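Long-range contacts in KLLA0E08119p (PDB 3VA7), which probably carboxylates urea with ATP and bicarbonate by way of its biotin, as the urea carboxylase part of a longer enzyme that also splits allophanate: residues K28-T33 and M341-A346; D256-R261 and A461-K466; G522-S527 and S638-D643; F857-C862 and F1107-Y1112. All coordinates share one frame; numbering follows the deposited sequence.

Interaction 1 (K28-T33 and M341-A346); sequences KKPFET and MLRIAA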
loop_
_atom_site.group_PDB
_atom_site.type_symbol
_atom_site.label_atom_id
_atom_site.label_comp_id
_atom_site.label_asym_id
_atom_site.label_seq_id
_atom_site.Cartn_x
_atom_site.Cartn_y
_atom_site.Cartn_z
ATOM N N LYS A 28 21.592 37.518 -25.411
ATOM C CA LYS A 28 20.853 37.474 -24.115
ATOM C C LYS A 28 20.526 36.026 -23.665
ATOM O O LYS A 28 19.586 35.801 -22.880
ATOM C CB LYS A 28 19.589 38.359 -24.169
ATOM C CG LYS A 28 18.480 37.869 -25.163
ATOM C CD LYS A 28 17.140 38.639 -24.984
ATOM C CE LYS A 28 17.143 39.969 -25.781
ATOM N NZ LYS A 28 15.742 40.432 -26.013
ATOM N N LYS A 29 21.289 35.050 -24.165
ATOM C CA LYS A 29 21.329 33.746 -23.511
ATOM C C LYS A 29 22.708 33.536 -22.845
ATOM O O LYS A 29 23.721 33.327 -23.543
ATOM C CB LYS A 29 21.011 32.631 -24.490
ATOM C CG LYS A 29 20.677 31.294 -23.826
ATOM C CD LYS A 29 19.848 30.425 -24.732
ATOM C CE LYS A 29 18.656 31.209 -25.234
ATOM N NZ LYS A 29 18.051 30.535 -26.400
ATOM N N PRO A 30 22.764 33.622 -21.493
ATOM C CA PRO A 30 24.041 33.554 -20.768
ATOM C C PRO A 30 24.891 32.332 -21.080
ATOM O O PRO A 30 26.108 32.443 -21.171
ATOM C CB PRO A 30 23.607 33.541 -19.288
ATOM C CG PRO A 30 22.139 33.364 -19.305
ATOM C CD PRO A 30 21.656 33.938 -20.577
ATOM N N PHE A 31 24.239 31.181 -21.208
ATOM C CA PHE A 31 24.874 29.876 -21.361
ATOM C C PHE A 31 23.918 28.981 -22.159
ATOM O O PHE A 31 22.710 29.189 -22.152
ATOM C CB PHE A 31 25.133 29.198 -20.015
ATOM C CG PHE A 31 26.024 29.959 -19.077
ATOM C CD1 PHE A 31 27.411 29.961 -19.248
ATOM C CD2 PHE A 31 25.482 30.617 -17.969
ATOM C CE1 PHE A 31 28.231 30.642 -18.361
ATOM C CE2 PHE A 31 26.300 31.284 -17.077
ATOM C CZ PHE A 31 27.691 31.295 -17.280
ATOM N N GLU A 32 24.483 27.983 -22.826
ATOM C CA GLU A 32 23.757 27.172 -23.761
ATOM C C GLU A 32 23.284 25.917 -23.017
ATOM O O GLU A 32 22.104 25.578 -23.025
ATOM C CB GLU A 32 24.685 26.849 -24.944
ATOM C CG GLU A 32 24.070 26.952 -26.349
ATOM C CD GLU A 32 23.285 28.255 -26.576
ATOM O OE1 GLU A 32 23.877 29.338 -26.336
ATOM O OE2 GLU A 32 22.083 28.192 -27.003
ATOM N N THR A 33 24.213 25.245 -22.346
ATOM C CA THR A 33 23.864 24.139 -21.491
ATOM C C THR A 33 24.495 24.419 -20.103
ATOM O O THR A 33 25.606 24.946 -20.036
ATOM C CB THR A 33 24.273 22.749 -22.128
ATOM O OG1 THR A 33 25.680 22.635 -22.181
ATOM C CG2 THR A 33 23.840 22.636 -23.556
ATOM N N MET A 341 21.530 35.229 -11.045
ATOM C CA MET A 341 22.781 34.536 -10.866
ATOM C C MET A 341 23.343 34.127 -12.235
ATOM O O MET A 341 24.515 34.381 -12.548
ATOM C CB MET A 341 22.589 33.291 -10.006
ATOM C CG MET A 341 22.236 33.552 -8.510
ATOM S SD MET A 341 22.014 32.019 -7.574
ATOM C CE MET A 341 23.543 31.137 -7.776
ATOM N N LEU A 342 22.523 33.515 -13.068
ATOM C CA LEU A 342 23.047 33.017 -14.317
ATOM C C LEU A 342 23.615 34.178 -15.157
ATOM O O LEU A 342 24.709 34.065 -15.726
ATOM C CB LEU A 342 21.973 32.230 -15.082
ATOM C CG LEU A 342 21.630 30.870 -14.466
ATOM C CD1 LEU A 342 20.279 30.297 -15.000
ATOM C CD2 LEU A 342 22.739 29.871 -14.660
ATOM N N ARG A 343 22.876 35.281 -15.210
ATOM C CA ARG A 343 23.209 36.356 -16.082
ATOM C C ARG A 343 24.474 37.007 -15.565
ATOM O O ARG A 343 25.359 37.354 -16.372
ATOM C CB ARG A 343 22.088 37.380 -16.160
ATOM C CG ARG A 343 20.817 36.953 -16.936
ATOM C CD ARG A 343 19.939 38.193 -17.216
ATOM N NE ARG A 343 20.813 39.337 -17.545
ATOM C CZ ARG A 343 20.433 40.610 -17.757
ATOM N NH1 ARG A 343 19.140 40.984 -17.699
ATOM N NH2 ARG A 343 21.376 41.528 -18.021
ATOM N N ILE A 344 24.588 37.128 -14.235
ATOM C CA ILE A 344 25.755 37.742 -13.642
ATOM C C ILE A 344 26.987 36.893 -13.890
ATOM O O ILE A 344 28.053 37.430 -14.167
ATOM C CB ILE A 344 25.612 37.954 -12.108
ATOM C CG1 ILE A 344 24.622 39.077 -11.824
ATOM C CG2 ILE A 344 27.005 38.201 -11.449
ATOM C CD1 ILE A 344 24.176 39.105 -10.405
ATOM N N ALA A 345 26.826 35.581 -13.757
ATOM C CA ALA A 345 27.934 34.639 -13.845
ATOM C C ALA A 345 28.507 34.598 -15.233
ATOM O O ALA A 345 29.625 34.066 -15.399
ATOM C CB ALA A 345 27.518 33.251 -13.452
ATOM N N ALA A 346 27.753 35.119 -16.214
ATOM C CA ALA A 346 28.176 35.093 -17.596
ATOM C C ALA A 346 28.527 36.527 -18.069
ATOM O O ALA A 346 28.642 36.797 -19.280
ATOM C CB ALA A 346 27.104 34.494 -18.431
#
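Phe31 and Pro30 meet the last turn of helix 337-345 through van der Waals packing. The main touch is made by the methyl of Ala346. It lies over one face of the Phe31 ring, with Ala346 CB 3.5 Å from Phe31 CZ. The same methyl also packs on the proline, Pro30 CB to Ala346 CB being 3.7 Å. It is therefore shared by two neighbouring side chains. The other apolar touches are longer. Phe31 CD2 and Leu342 CD2 are 4.4 Å apart, and Phe31 CE2 lies 4.3 Å from Ala345 CB. Chi1 of -60° sets the Phe31 ring beside its own backbone N and directs it to the helix.

This region belongs to the biotin carboxylase part. Segment 28-33 leads into strand 33-36, the middle strand of its five-stranded parallel sheet. Met53 of helix 40-53 touches Pro30 and Leu342, and Leu50 touches Leu342. Ala106, on the adjoining strand 106-108, touches Phe31.

A second group of contacts sets carbons against carbonyl oxygens. Ala345 O sits at the edge of the Phe31 ring, near its plane, 3.9 Å from Phe31 CZ. Leu342 O approaches the ring obliquely, 3.5 Å from Phe31 CE2. From the other segment, Pro30 O lies 3.6 Å from Ala346 CB. The helix end keeps its own backbone bond, Ala345 N to Met341 O at 2.9 Å.

The one charged side chain at this contact is Arg343. Its aliphatic part passes Pro30, and its guanidinium forms a salt bridge with Asp348.

Interaction 2 (D256-R261 and A461-K466); sequences DCSLQR and AKVATK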
loop_
_atom_site.group_PDB
_atom_site.type_symbol
_atom_site.label_atom_id
_atom_site.label_comp_id
_atom_site.label_asym_id
_atom_site.label_seq_id
_atom_site.Cartn_x
_atom_site.Cartn_y
_atom_site.Cartn_z
ATOM N N ASP A 256 13.341 37.500 7.858
ATOM C CA ASP A 256 13.442 37.043 9.216
ATOM C C ASP A 256 13.378 35.501 9.255
ATOM O O ASP A 256 12.478 34.886 8.699
ATOM C CB ASP A 256 12.302 37.660 9.970
ATOM C CG ASP A 256 12.362 37.392 11.412
ATOM O OD1 ASP A 256 12.328 36.206 11.847
ATOM O OD2 ASP A 256 12.430 38.403 12.124
ATOM N N CYS A 257 14.336 34.890 9.946
ATOM C CA CYS A 257 14.512 33.460 9.970
ATOM C C CYS A 257 14.669 33.021 11.400
ATOM O O CYS A 257 15.331 32.024 11.715
ATOM C CB CYS A 257 15.733 33.072 9.136
ATOM S SG CYS A 257 15.606 33.527 7.346
ATOM N N SER A 258 14.010 33.761 12.275
ATOM C CA SER A 258 14.011 33.471 13.712
ATOM C C SER A 258 13.417 32.106 14.103
ATOM O O SER A 258 13.883 31.507 15.069
ATOM C CB SER A 258 13.312 34.600 14.464
ATOM O OG SER A 258 13.583 35.865 13.863
ATOM N N LEU A 259 12.411 31.596 13.373
ATOM C CA LEU A 259 11.726 30.368 13.825
ATOM C C LEU A 259 12.548 29.123 13.514
ATOM O O LEU A 259 12.341 28.437 12.512
ATOM C CB LEU A 259 10.280 30.290 13.279
ATOM C CG LEU A 259 9.296 31.375 13.790
ATOM C CD1 LEU A 259 7.993 31.403 13.026
ATOM C CD2 LEU A 259 9.015 31.257 15.299
ATOM N N GLN A 260 13.516 28.874 14.383
ATOM C CA GLN A 260 14.492 27.801 14.237
ATOM C C GLN A 260 14.366 26.816 15.415
ATOM O O GLN A 260 14.102 27.217 16.540
ATOM C CB GLN A 260 15.894 28.389 14.271
ATOM C CG GLN A 260 16.281 29.271 13.091
ATOM C CD GLN A 260 17.666 29.936 13.256
ATOM O OE1 GLN A 260 18.629 29.318 13.762
ATOM N NE2 GLN A 260 17.764 31.188 12.830
ATOM N N ARG A 261 14.587 25.535 15.153
ATOM C CA ARG A 261 14.534 24.521 16.165
ATOM C C ARG A 261 15.923 23.924 16.276
ATOM O O ARG A 261 16.453 23.406 15.282
ATOM C CB ARG A 261 13.517 23.457 15.784
ATOM C CG ARG A 261 13.399 22.341 16.777
ATOM C CD ARG A 261 12.684 21.131 16.196
ATOM N NE ARG A 261 13.555 20.294 15.362
ATOM C CZ ARG A 261 14.504 19.467 15.811
ATOM N NH1 ARG A 261 15.232 18.771 14.941
ATOM N NH2 ARG A 261 14.755 19.327 17.117
ATOM N N ALA A 461 3.816 38.099 16.476
ATOM C CA ALA A 461 5.166 38.291 15.993
ATOM C C ALA A 461 6.161 38.194 17.134
ATOM O O ALA A 461 7.283 38.639 17.016
ATOM C CB ALA A 461 5.296 39.627 15.209
ATOM N N LYS A 462 5.765 37.573 18.238
ATOM C CA LYS A 462 6.715 37.370 19.336
ATOM C C LYS A 462 7.670 36.208 19.025
ATOM O O LYS A 462 7.768 35.244 19.776
ATOM C CB LYS A 462 6.024 37.244 20.718
ATOM C CG LYS A 462 4.705 38.051 20.868
ATOM C CD LYS A 462 4.774 39.095 22.026
ATOM C CE LYS A 462 5.195 38.509 23.425
ATOM N NZ LYS A 462 4.105 38.486 24.457
ATOM N N VAL A 463 8.377 36.348 17.906
ATOM C CA VAL A 463 9.326 35.360 17.353
ATOM C C VAL A 463 10.776 35.621 17.779
ATOM O O VAL A 463 11.243 36.751 17.746
ATOM C CB VAL A 463 9.312 35.368 15.761
ATOM C CG1 VAL A 463 7.954 35.002 15.208
ATOM C CG2 VAL A 463 9.748 36.734 15.176
ATOM N N ALA A 464 11.500 34.576 18.140
ATOM C CA ALA A 464 12.916 34.720 18.430
ATOM C C ALA A 464 13.623 33.411 18.138
ATOM O O ALA A 464 13.000 32.370 18.168
ATOM C CB ALA A 464 13.110 35.106 19.851
ATOM N N THR A 465 14.920 33.476 17.862
ATOM C CA THR A 465 15.737 32.302 17.565
ATOM C C THR A 465 15.552 31.191 18.622
ATOM O O THR A 465 15.992 30.035 18.451
ATOM C CB THR A 465 17.236 32.722 17.341
ATOM O OG1 THR A 465 17.316 33.662 16.248
ATOM C CG2 THR A 465 18.132 31.527 17.003
ATOM N N LYS A 466 14.842 31.540 19.692
ATOM C CA LYS A 466 14.737 30.669 20.856
ATOM C C LYS A 466 13.366 29.966 20.985
ATOM O O LYS A 466 13.275 28.847 21.522
ATOM C CB LYS A 466 15.060 31.496 22.115
ATOM C CG LYS A 466 15.590 30.698 23.302
ATOM C CD LYS A 466 16.719 29.715 22.896
ATOM C CE LYS A 466 16.596 28.386 23.719
ATOM N NZ LYS A 466 17.700 27.411 23.489
HETATM O O HOH W 1 12.984 29.578 17.408
#
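Leu259 and Val463 make the apolar part of this contact. Their side chains cross at about a right angle, with Leu259 CD2 3.9 Å from Val463 CG1. Met457 and Phe458 of helix 456-460 touch both residues. Gln260 and Thr465 instead lie side by side and point the same way, and Thr465 CG2 is 4.0 Å from Gln260 OE1. Chi1 of -59° leaves that methyl anti to the backbone N of Thr465 and places OG1 beside the N. The hydroxyl is hydrogen-bonded to Ala234 O.

Between the backbones there is a CA-H...O contact. Thr465 CA stands 3.2 Å from Ser258 O, and the angle at the hydrogen is 153°. Water 1 also links the segments, 2.8 Å from Gln260 O and 2.9 Å from Ala464 O, and is placed to donate to both, although other acceptors compete for its protons.

Both segments belong to the biotin carboxylase part. Residues 256-261 end strand 249-261 of its large antiparallel sheet. Residues 461-466 follow helix 456-460, which closes with a Schellman motif at Ala461.

Side-chain hydrogen bonds shape the strand end. Asp256 OD1 accepts from Ser258 N at 3.0 Å, forming an Asx turn, and the N-H comes from above the carboxylate plane. Asp256 OD2 makes a salt bridge with Arg235. Gln260 NE2 donates to Cys257 O at 2.8 Å. That oxygen lies in the plane of the Gln260 amide, so the bond fixes the rotation of the amide beside Thr465. Leu259 is the centre of an inverse gamma turn.

Interaction 3 (G522-S527 and S638-D643); sequences GNNSKS and SLPAPD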
loop_
_atom_site.group_PDB
_atom_site.type_symbol
_atom_site.label_atom_id
_atom_site.label_comp_id
_atom_site.label_asym_id
_atom_site.label_seq_id
_atom_site.Cartn_x
_atom_site.Cartn_y
_atom_site.Cartn_z
ATOM N N GLY A 522 -20.795 6.357 20.036
ATOM C CA GLY A 522 -21.605 7.331 19.310
ATOM C C GLY A 522 -21.029 7.759 17.958
ATOM O O GLY A 522 -21.425 8.784 17.400
ATOM N N ASN A 523 -20.098 6.966 17.413
ATOM C CA ASN A 523 -19.568 7.211 16.077
ATOM C C ASN A 523 -20.649 6.985 15.002
ATOM O O ASN A 523 -21.439 6.037 15.097
ATOM C CB ASN A 523 -18.348 6.301 15.810
ATOM C CG ASN A 523 -17.022 6.870 16.359
ATOM O OD1 ASN A 523 -16.910 8.048 16.684
ATOM N ND2 ASN A 523 -15.994 6.018 16.422
ATOM N N ASN A 524 -20.677 7.848 13.973
ATOM C CA ASN A 524 -21.216 7.461 12.646
ATOM C C ASN A 524 -20.667 6.070 12.226
ATOM O O ASN A 524 -19.516 5.747 12.530
ATOM C CB ASN A 524 -20.829 8.494 11.596
ATOM C CG ASN A 524 -21.380 8.149 10.208
ATOM O OD1 ASN A 524 -20.732 7.413 9.449
ATOM N ND2 ASN A 524 -22.574 8.706 9.862
ATOM N N SER A 525 -21.449 5.253 11.535
ATOM C CA SER A 525 -21.020 3.877 11.339
ATOM C C SER A 525 -19.830 3.722 10.373
ATOM O O SER A 525 -19.270 2.648 10.273
ATOM C CB SER A 525 -22.164 3.055 10.839
ATOM O OG SER A 525 -22.423 3.411 9.517
ATOM N N LYS A 526 -19.485 4.801 9.663
ATOM C CA LYS A 526 -18.351 4.845 8.757
ATOM C C LYS A 526 -16.993 5.176 9.432
ATOM O O LYS A 526 -15.968 5.307 8.754
ATOM C CB LYS A 526 -18.624 5.851 7.633
ATOM C CG LYS A 526 -19.361 5.272 6.427
ATOM C CD LYS A 526 -20.147 6.306 5.571
ATOM C CE LYS A 526 -21.126 5.567 4.588
ATOM N NZ LYS A 526 -22.173 6.441 3.882
ATOM N N SER A 527 -16.993 5.333 10.754
ATOM C CA SER A 527 -15.785 5.734 11.453
ATOM C C SER A 527 -14.803 4.580 11.474
ATOM O O SER A 527 -15.206 3.418 11.599
ATOM C CB SER A 527 -16.114 6.139 12.875
ATOM O OG SER A 527 -16.389 7.511 12.936
ATOM N N SER A 638 -11.931 15.270 7.094
ATOM C CA SER A 638 -13.102 14.859 6.330
ATOM C C SER A 638 -13.829 13.625 6.940
ATOM O O SER A 638 -14.815 13.099 6.360
ATOM C CB SER A 638 -12.699 14.597 4.875
ATOM O OG SER A 638 -12.120 13.305 4.719
ATOM N N LEU A 639 -13.344 13.164 8.098
ATOM C CA LEU A 639 -14.035 12.120 8.860
ATOM C C LEU A 639 -15.455 12.506 9.297
ATOM O O LEU A 639 -15.696 13.661 9.690
ATOM C CB LEU A 639 -13.235 11.764 10.091
ATOM C CG LEU A 639 -12.057 10.882 9.827
ATOM C CD1 LEU A 639 -11.424 10.629 11.119
ATOM C CD2 LEU A 639 -12.543 9.599 9.210
ATOM N N PRO A 640 -16.407 11.540 9.236
ATOM C CA PRO A 640 -17.772 11.859 9.650
ATOM C C PRO A 640 -17.883 12.006 11.185
ATOM O O PRO A 640 -17.550 11.093 11.933
ATOM C CB PRO A 640 -18.568 10.683 9.124
ATOM C CG PRO A 640 -17.634 9.580 9.162
ATOM C CD PRO A 640 -16.270 10.119 8.907
ATOM N N ALA A 641 -18.280 13.205 11.609
ATOM C CA ALA A 641 -18.627 13.556 12.988
ATOM C C ALA A 641 -19.591 12.549 13.635
ATOM O O ALA A 641 -20.483 12.015 12.933
ATOM C CB ALA A 641 -19.268 14.944 12.983
ATOM N N PRO A 642 -19.464 12.327 14.967
ATOM C CA PRO A 642 -20.322 11.345 15.623
ATOM C C PRO A 642 -21.821 11.710 15.583
ATOM O O PRO A 642 -22.214 12.874 15.457
ATOM C CB PRO A 642 -19.788 11.311 17.070
ATOM C CG PRO A 642 -18.464 12.036 17.049
ATOM C CD PRO A 642 -18.652 13.056 15.968
ATOM N N ASP A 643 -22.648 10.693 15.656
ATOM C CA ASP A 643 -24.062 10.867 15.468
ATOM C C ASP A 643 -24.810 10.842 16.799
ATOM O O ASP A 643 -25.925 11.339 16.884
ATOM C CB ASP A 643 -24.575 9.729 14.567
ATOM C CG ASP A 643 -24.304 9.998 13.074
ATOM O OD1 ASP A 643 -23.943 11.157 12.771
ATOM O OD2 ASP A 643 -24.481 9.087 12.225
#
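Asn524 lies between Pro640 and Asp643 and heads an Asx turn within a type I beta turn, Asn524 to Ser527. The contact joins two loops of the carboxyltransferase part. One loop follows helix 511-520, which ends in a Schellman motif at Gly522. The other leads from strand 626-628 to strand 662-669.

Chi1 of -179° carries the Asn524 amide away from its own backbone N and out to the facing loop. The Asn524 and Pro640 side chains cross at about a right angle, with Asn524 OD1 3.8 Å from Pro640 CG. Lys526 CB also reaches this ring carbon, at 4.2 Å from Pro640 CG, while the rest of the lysine chain leads away.

Towards Asp643 the arrangement differs. The two side chains run side by side and point the same way, but their amide and carboxylate planes are 79° apart. Asn524 ND2 donates to Asp643 OD2 at 3.1 Å, on the syn side. The bond is bent, and the donor stands out of the carboxylate plane. The other end of the amide is used too. Asn524 OD1 accepts from Lys526 N at 2.9 Å, so both ends of the amide are held and its rotation is fixed.

Asn523 turns away from the facing loop, and its amide bonds to Gly594, Ile592 and Asn518. Beside it the backbones join directly: Asp643 N donates to Gly522 O at 2.9 Å.

Interaction 4 (F857-C862 and F1107-Y1112); sequences FDLNIC and FDHKEY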
loop_
_atom_site.group_PDB
_atom_site.type_symbol
_atom_site.label_atom_id
_atom_site.label_comp_id
_atom_site.label_asym_id
_atom_site.label_seq_id
_atom_site.Cartn_x
_atom_site.Cartn_y
_atom_site.Cartn_z
ATOM N N PHE A 857 -15.104 -25.028 -21.551
ATOM C CA PHE A 857 -14.825 -23.696 -21.938
ATOM C C PHE A 857 -15.306 -23.589 -23.366
ATOM O O PHE A 857 -15.252 -24.578 -24.118
ATOM C CB PHE A 857 -13.347 -23.365 -21.848
ATOM C CG PHE A 857 -12.978 -22.166 -22.625
ATOM C CD1 PHE A 857 -13.194 -20.905 -22.110
ATOM C CD2 PHE A 857 -12.456 -22.294 -23.915
ATOM C CE1 PHE A 857 -12.864 -19.775 -22.837
ATOM C CE2 PHE A 857 -12.139 -21.155 -24.692
ATOM C CZ PHE A 857 -12.353 -19.887 -24.158
ATOM N N ASP A 858 -15.754 -22.375 -23.709
ATOM C CA ASP A 858 -16.254 -21.982 -25.000
ATOM C C ASP A 858 -16.199 -20.450 -24.991
ATOM O O ASP A 858 -16.896 -19.821 -24.205
ATOM C CB ASP A 858 -17.701 -22.500 -25.152
ATOM C CG ASP A 858 -18.347 -22.082 -26.465
ATOM O OD1 ASP A 858 -19.357 -22.709 -26.869
ATOM O OD2 ASP A 858 -17.869 -21.102 -27.072
ATOM N N LEU A 859 -15.358 -19.851 -25.830
ATOM C CA LEU A 859 -15.286 -18.392 -25.920
ATOM C C LEU A 859 -16.635 -17.676 -26.051
ATOM O O LEU A 859 -16.787 -16.570 -25.515
ATOM C CB LEU A 859 -14.447 -17.952 -27.101
ATOM C CG LEU A 859 -13.103 -17.250 -26.911
ATOM C CD1 LEU A 859 -12.609 -16.769 -28.245
ATOM C CD2 LEU A 859 -13.187 -16.110 -25.944
ATOM N N ASN A 860 -17.603 -18.269 -26.769
ATOM C CA ASN A 860 -18.883 -17.595 -26.973
ATOM C C ASN A 860 -19.599 -17.238 -25.666
ATOM O O ASN A 860 -20.119 -16.110 -25.494
ATOM C CB ASN A 860 -19.782 -18.409 -27.885
ATOM C CG ASN A 860 -19.435 -18.211 -29.357
ATOM O OD1 ASN A 860 -19.136 -17.096 -29.818
ATOM N ND2 ASN A 860 -19.436 -19.304 -30.091
ATOM N N ILE A 861 -19.620 -18.207 -24.757
ATOM C CA ILE A 861 -20.105 -18.018 -23.416
ATOM C C ILE A 861 -19.475 -16.782 -22.685
ATOM O O ILE A 861 -20.125 -16.114 -21.869
ATOM C CB ILE A 861 -19.956 -19.355 -22.672
ATOM C CG1 ILE A 861 -21.084 -20.295 -23.130
ATOM C CG2 ILE A 861 -19.931 -19.166 -21.208
ATOM C CD1 ILE A 861 -20.995 -21.755 -22.560
ATOM N N CYS A 862 -18.250 -16.433 -23.007
ATOM C CA CYS A 862 -17.645 -15.271 -22.395
ATOM C C CYS A 862 -18.298 -14.044 -22.934
ATOM O O CYS A 862 -18.511 -13.082 -22.202
ATOM C CB CYS A 862 -16.098 -15.181 -22.665
ATOM S SG CYS A 862 -15.232 -16.673 -22.142
ATOM N N PHE A 1107 -10.744 -7.640 -30.812
ATOM C CA PHE A 1107 -10.823 -9.064 -31.086
ATOM C C PHE A 1107 -12.103 -9.445 -31.832
ATOM O O PHE A 1107 -13.238 -9.171 -31.378
ATOM C CB PHE A 1107 -10.766 -9.830 -29.795
ATOM C CG PHE A 1107 -10.932 -11.289 -29.964
ATOM C CD1 PHE A 1107 -9.812 -12.103 -30.217
ATOM C CD2 PHE A 1107 -12.214 -11.883 -29.863
ATOM C CE1 PHE A 1107 -9.963 -13.495 -30.354
ATOM C CE2 PHE A 1107 -12.380 -13.284 -30.001
ATOM C CZ PHE A 1107 -11.240 -14.094 -30.252
ATOM N N ASP A 1108 -11.940 -10.128 -32.949
ATOM C CA ASP A 1108 -13.049 -10.354 -33.839
ATOM C C ASP A 1108 -13.408 -11.807 -33.875
ATOM O O ASP A 1108 -12.641 -12.618 -34.339
ATOM C CB ASP A 1108 -12.639 -9.868 -35.227
ATOM C CG ASP A 1108 -13.799 -9.827 -36.201
ATOM O OD1 ASP A 1108 -14.547 -10.831 -36.303
ATOM O OD2 ASP A 1108 -13.957 -8.768 -36.855
ATOM N N HIS A 1109 -14.565 -12.196 -33.404
ATOM C CA HIS A 1109 -14.764 -13.644 -33.320
ATOM C C HIS A 1109 -14.875 -14.274 -34.708
ATOM O O HIS A 1109 -14.626 -15.469 -34.874
ATOM C CB HIS A 1109 -15.972 -13.989 -32.467
ATOM C CG HIS A 1109 -15.994 -15.405 -32.005
ATOM N ND1 HIS A 1109 -14.992 -15.946 -31.221
ATOM C CD2 HIS A 1109 -16.895 -16.398 -32.197
ATOM C CE1 HIS A 1109 -15.277 -17.211 -30.946
ATOM N NE2 HIS A 1109 -16.428 -17.509 -31.520
ATOM N N LYS A 1110 -15.293 -13.461 -35.690
ATOM C CA LYS A 1110 -15.462 -13.920 -37.059
ATOM C C LYS A 1110 -14.075 -14.248 -37.582
ATOM O O LYS A 1110 -13.891 -15.280 -38.209
ATOM C CB LYS A 1110 -16.138 -12.860 -37.945
ATOM C CG LYS A 1110 -16.241 -13.183 -39.471
ATOM C CD LYS A 1110 -16.485 -11.900 -40.299
ATOM C CE LYS A 1110 -16.853 -12.144 -41.813
ATOM N NZ LYS A 1110 -18.053 -13.018 -42.021
ATOM N N GLU A 1111 -13.101 -13.398 -37.312
ATOM C CA GLU A 1111 -11.760 -13.650 -37.810
ATOM C C GLU A 1111 -11.134 -14.857 -37.135
ATOM O O GLU A 1111 -10.565 -15.739 -37.802
ATOM C CB GLU A 1111 -10.896 -12.450 -37.577
ATOM C CG GLU A 1111 -9.546 -12.568 -38.149
ATOM C CD GLU A 1111 -9.031 -11.188 -38.462
ATOM O OE1 GLU A 1111 -9.879 -10.242 -38.419
ATOM O OE2 GLU A 1111 -7.809 -11.045 -38.755
ATOM N N TYR A 1112 -11.275 -14.893 -35.809
ATOM C CA TYR A 1112 -10.865 -16.024 -34.994
ATOM C C TYR A 1112 -11.437 -17.331 -35.444
ATOM O O TYR A 1112 -10.699 -18.283 -35.534
ATOM C CB TYR A 1112 -11.190 -15.771 -33.530
ATOM C CG TYR A 1112 -10.825 -16.899 -32.578
ATOM C CD1 TYR A 1112 -9.494 -17.077 -32.130
ATOM C CD2 TYR A 1112 -11.810 -17.761 -32.100
ATOM C CE1 TYR A 1112 -9.173 -18.112 -31.237
ATOM C CE2 TYR A 1112 -11.510 -18.768 -31.253
ATOM C CZ TYR A 1112 -10.187 -18.943 -30.794
ATOM O OH TYR A 1112 -9.904 -19.967 -29.912
#
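Leu859 packs against Phe1107, His1109 and Tyr1112 of the facing segment. Its CB points to residues 1107-1112 and lies beside the His1109 imidazole. From CG onward the chain runs extended, with CD1 anti to CA at chi2 -172°. This takes CD1 to the middle of three rings. Leu859 CD1 is 3.6 Å from Phe1107 CZ, and Leu859 and Phe1107 approach from opposite directions. It sits at the edge of the His1109 ring, near the ring plane. It also lies over one face of Tyr1112, where Leu859 CD1 is 3.8 Å from Tyr1112 CE2. This last contact is a CH-pi interaction, with Leu859 CD1 4.2 Å from the centroid of the Tyr1112 ring and 27° off its normal. Met985 of strand 984-989 touches both Leu859 and Phe1107.

The next residue, Asn860, crosses His1109 at about a right angle, with amide and imidazole planes 70° apart. Its OD1 is hydrogen-bonded to Trp921 NE1, and the Trp921 ring stacks on His1109. One tryptophan thus holds a residue of each segment. Tyr1112 is fixed at its far end, where OH bonds to Leu1002 O.

Each segment is also the start of a helix. Asp858 OD2 accepts from Asn860 N at 2.9 Å, met from above the carboxylate plane. Asp1108 OD1 accepts from Glu1111 N at 3.1 Å, again from above the plane. The arrangement is thus a packing of two N-capped helix starts in the carboxyltransferase part, joining helix 859-875 to the turn from strand 1101-1108 into helix 1109-1117.

Overall arrangement
From the N terminus, interaction 1 closes a long loop, bringing the lead-in to the first strand of the parallel sheet against helix 337-345. Interaction 2 opens inside that loop and closes beyond it, so the two cross. It ties the end of strand 249-261 to the loop after helix 456-460. Both lie in the biotin carboxylase part, with centres about 36 Å apart. Interaction 3 follows in series and joins two loops across a helix-free stretch of the carboxyltransferase part. Interaction 4 comes last, also in series, and joins helix 859-875 to the 1107-1112 turn. Interactions 2 and 4 lie on opposite sides of the chain's centre, with centres about 72 Å apart.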